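Local atomic coordinates of alpha-galactosidase (PDB entry 3A5V), a protein that hydrolyses terminal alpha-galactosidic bonds, releasing galactose, as a tetrameric glycoside hydrolase of family 27. Residues A[251-256]-A[381-386]. Residues are numbered along the deposited sequence; the frame is centred on the assembly and turned at random.
Sequences QEEYRV and PAHGVR
E253 and H383 join the helix that starts at 251 to the turn leading into strand 384-390, almost in one plane. The two side chains run alongside each other, pointing the same way, with carboxylate and imidazole 7° apart. ND1 of H383 donates to OE2 of E253 over 2.7 Å in a nearly straight bond (164°), meeting the lone pair that faces away from the other oxygen. The glutamate gets there by staying extended beyond CG (chi2 169°), which carries its carboxylate to the ring edge. D332 takes the bond from NE2, the stacked F194 would limit rotation of the ring, and two carboxylate partners would probably favour a protonated imidazole.

At the preceding helix position E252 is bent at chi2, and its side chain crosses that of P381 at about a right angle, OE1 of E252 lying 3.8 Å from CG of P381. That same oxygen receives NE of R255 at 3.1 Å in a salt bridge, while NH2 reaches OE2 more weakly. Two waters bridge E252 to V385, both donating to OE1: one also donates to E252 O and accepts from V385 N, the other donates to V385 O.

Toward V256 and V385 the contact turns apolar. CG2 of V256 lies 3.7 Å from CG1 of V385, CG1 of V256 touches that methyl too, and V385 CG2 rests against CG and CD of R255; L328 of strand 322-329 touches both valines. A type II turn from P381 to G384 and a G1 bulge, in which H383 and G384 both face N329, lead the chain into strand 384-390, an inner strand of its sheet. The contact is a domain interface: a helix of the catalytic (beta/alpha)8 barrel docked on the C-terminal antiparallel beta domain of a family 27 alpha-galactosidase.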
loop_
_atom_site.group_PDB
_atom_site.type_symbol
_atom_site.label_atom_id
_atom_site.label_comp_id
_atom_site.label_asym_id
_atom_site.label_seq_id
_atom_site.Cartn_x
_atom_site.Cartn_y
_atom_site.Cartn_z
ATOM N N GLN A 251 13.206 19.213 30.767
ATOM C CA GLN A 251 13.021 20.536 30.182
ATOM C C GLN A 251 13.575 20.670 28.750
ATOM O O GLN A 251 12.939 21.299 27.902
ATOM C CB GLN A 251 13.505 21.691 31.080
ATOM C CG GLN A 251 12.783 23.012 30.731
ATOM C CD GLN A 251 13.517 24.263 31.203
ATOM O OE1 GLN A 251 14.730 24.266 31.357
ATOM N NE2 GLN A 251 12.770 25.342 31.409
ATOM N N GLU A 252 14.752 20.104 28.491
ATOM C CA GLU A 252 15.327 20.190 27.139
ATOM C C GLU A 252 14.484 19.405 26.118
ATOM O O GLU A 252 14.329 19.830 24.961
ATOM C CB GLU A 252 16.800 19.738 27.119
ATOM C CG GLU A 252 17.770 20.709 27.869
ATOM C CD GLU A 252 17.621 22.179 27.451
ATOM O OE1 GLU A 252 17.475 22.456 26.248
ATOM O OE2 GLU A 252 17.631 23.072 28.339
ATOM N N GLU A 253 13.946 18.264 26.540
ATOM C CA GLU A 253 13.001 17.520 25.687
ATOM C C GLU A 253 11.739 18.334 25.364
ATOM O O GLU A 253 11.325 18.365 24.218
ATOM C CB GLU A 253 12.628 16.186 26.326
ATOM C CG GLU A 253 13.770 15.181 26.267
ATOM C CD GLU A 253 13.544 13.938 27.129
ATOM O OE1 GLU A 253 12.706 13.948 28.063
ATOM O OE2 GLU A 253 14.234 12.945 26.858
ATOM N N TYR A 254 11.128 18.977 26.372
ATOM C CA TYR A 254 9.993 19.886 26.130
ATOM C C TYR A 254 10.377 21.069 25.251
ATOM O O TYR A 254 9.567 21.526 24.426
ATOM C CB TYR A 254 9.382 20.419 27.436
ATOM C CG TYR A 254 8.549 19.387 28.167
ATOM C CD1 TYR A 254 7.684 18.530 27.462
ATOM C CD2 TYR A 254 8.628 19.261 29.564
ATOM C CE1 TYR A 254 6.918 17.562 28.133
ATOM C CE2 TYR A 254 7.863 18.294 30.253
ATOM C CZ TYR A 254 7.017 17.455 29.530
ATOM O OH TYR A 254 6.281 16.498 30.210
ATOM N N ARG A 255 11.595 21.584 25.436
ATOM C CA ARG A 255 12.034 22.688 24.592
ATOM C C ARG A 255 12.090 22.248 23.124
ATOM O O ARG A 255 11.699 22.996 22.222
ATOM C CB ARG A 255 13.394 23.239 25.052
ATOM C CG ARG A 255 13.776 24.542 24.339
ATOM C CD ARG A 255 15.244 24.897 24.575
ATOM N NE ARG A 255 15.608 24.907 25.995
ATOM C CZ ARG A 255 15.282 25.865 26.859
ATOM N NH1 ARG A 255 14.540 26.912 26.476
ATOM N NH2 ARG A 255 15.695 25.772 28.126
ATOM N N VAL A 256 12.575 21.029 22.887
ATOM C CA VAL A 256 12.636 20.494 21.529
ATOM C C VAL A 256 11.244 20.359 20.921
ATOM O O VAL A 256 10.982 20.806 19.806
ATOM C CB VAL A 256 13.384 19.127 21.501
ATOM C CG1 VAL A 256 13.372 18.505 20.061
ATOM C CG2 VAL A 256 14.767 19.339 21.943
ATOM N N PRO A 381 22.226 20.476 23.716
ATOM C CA PRO A 381 22.017 19.446 24.740
ATOM C C PRO A 381 21.487 18.128 24.159
ATOM O O PRO A 381 20.918 18.109 23.055
ATOM C CB PRO A 381 20.958 20.078 25.658
ATOM C CG PRO A 381 21.085 21.550 25.428
ATOM C CD PRO A 381 21.387 21.670 23.959
ATOM N N ALA A 382 21.676 17.039 24.902
ATOM C CA ALA A 382 21.014 15.753 24.601
ATOM C C ALA A 382 19.500 15.952 24.454
ATOM O O ALA A 382 18.887 16.661 25.272
ATOM C CB ALA A 382 21.293 14.758 25.728
ATOM N N HIS A 383 18.918 15.356 23.402
ATOM C CA HIS A 383 17.495 15.504 23.059
ATOM C C HIS A 383 17.095 16.975 22.961
ATOM O O HIS A 383 15.960 17.342 23.298
ATOM C CB HIS A 383 16.607 14.790 24.096
ATOM C CG HIS A 383 16.896 13.325 24.240
ATOM N ND1 HIS A 383 16.259 12.528 25.171
ATOM C CD2 HIS A 383 17.740 12.509 23.558
ATOM C CE1 HIS A 383 16.698 11.285 25.057
ATOM N NE2 HIS A 383 17.601 11.246 24.089
ATOM N N GLY A 384 18.039 17.800 22.505
ATOM C CA GLY A 384 17.961 19.249 22.649
ATOM C C GLY A 384 17.978 19.995 21.334
ATOM O O GLY A 384 18.244 19.402 20.266
ATOM N N VAL A 385 17.659 21.289 21.418
ATOM C CA VAL A 385 17.679 22.209 20.273
ATOM C C VAL A 385 18.438 23.485 20.600
ATOM O O VAL A 385 18.546 23.865 21.767
ATOM C CB VAL A 385 16.234 22.617 19.785
ATOM C CG1 VAL A 385 15.530 21.435 19.049
ATOM C CG2 VAL A 385 15.374 23.191 20.957
ATOM N N ARG A 386 18.972 24.128 19.563
ATOM C CA ARG A 386 19.250 25.562 19.617
ATOM C C ARG A 386 18.389 26.193 18.525
ATOM O O ARG A 386 18.393 25.726 17.382
ATOM C CB ARG A 386 20.742 25.891 19.405
ATOM C CG ARG A 386 21.681 25.335 20.506
ATOM C CD ARG A 386 21.442 25.986 21.885
ATOM N NE ARG A 386 21.826 27.403 21.918
ATOM C CZ ARG A 386 23.077 27.845 22.083
ATOM N NH1 ARG A 386 24.087 26.983 22.227
ATOM N NH2 ARG A 386 23.315 29.155 22.100
HETATM O O HOH W 1 16.248 21.643 24.041
HETATM O O HOH W 2 18.861 24.159 24.547
#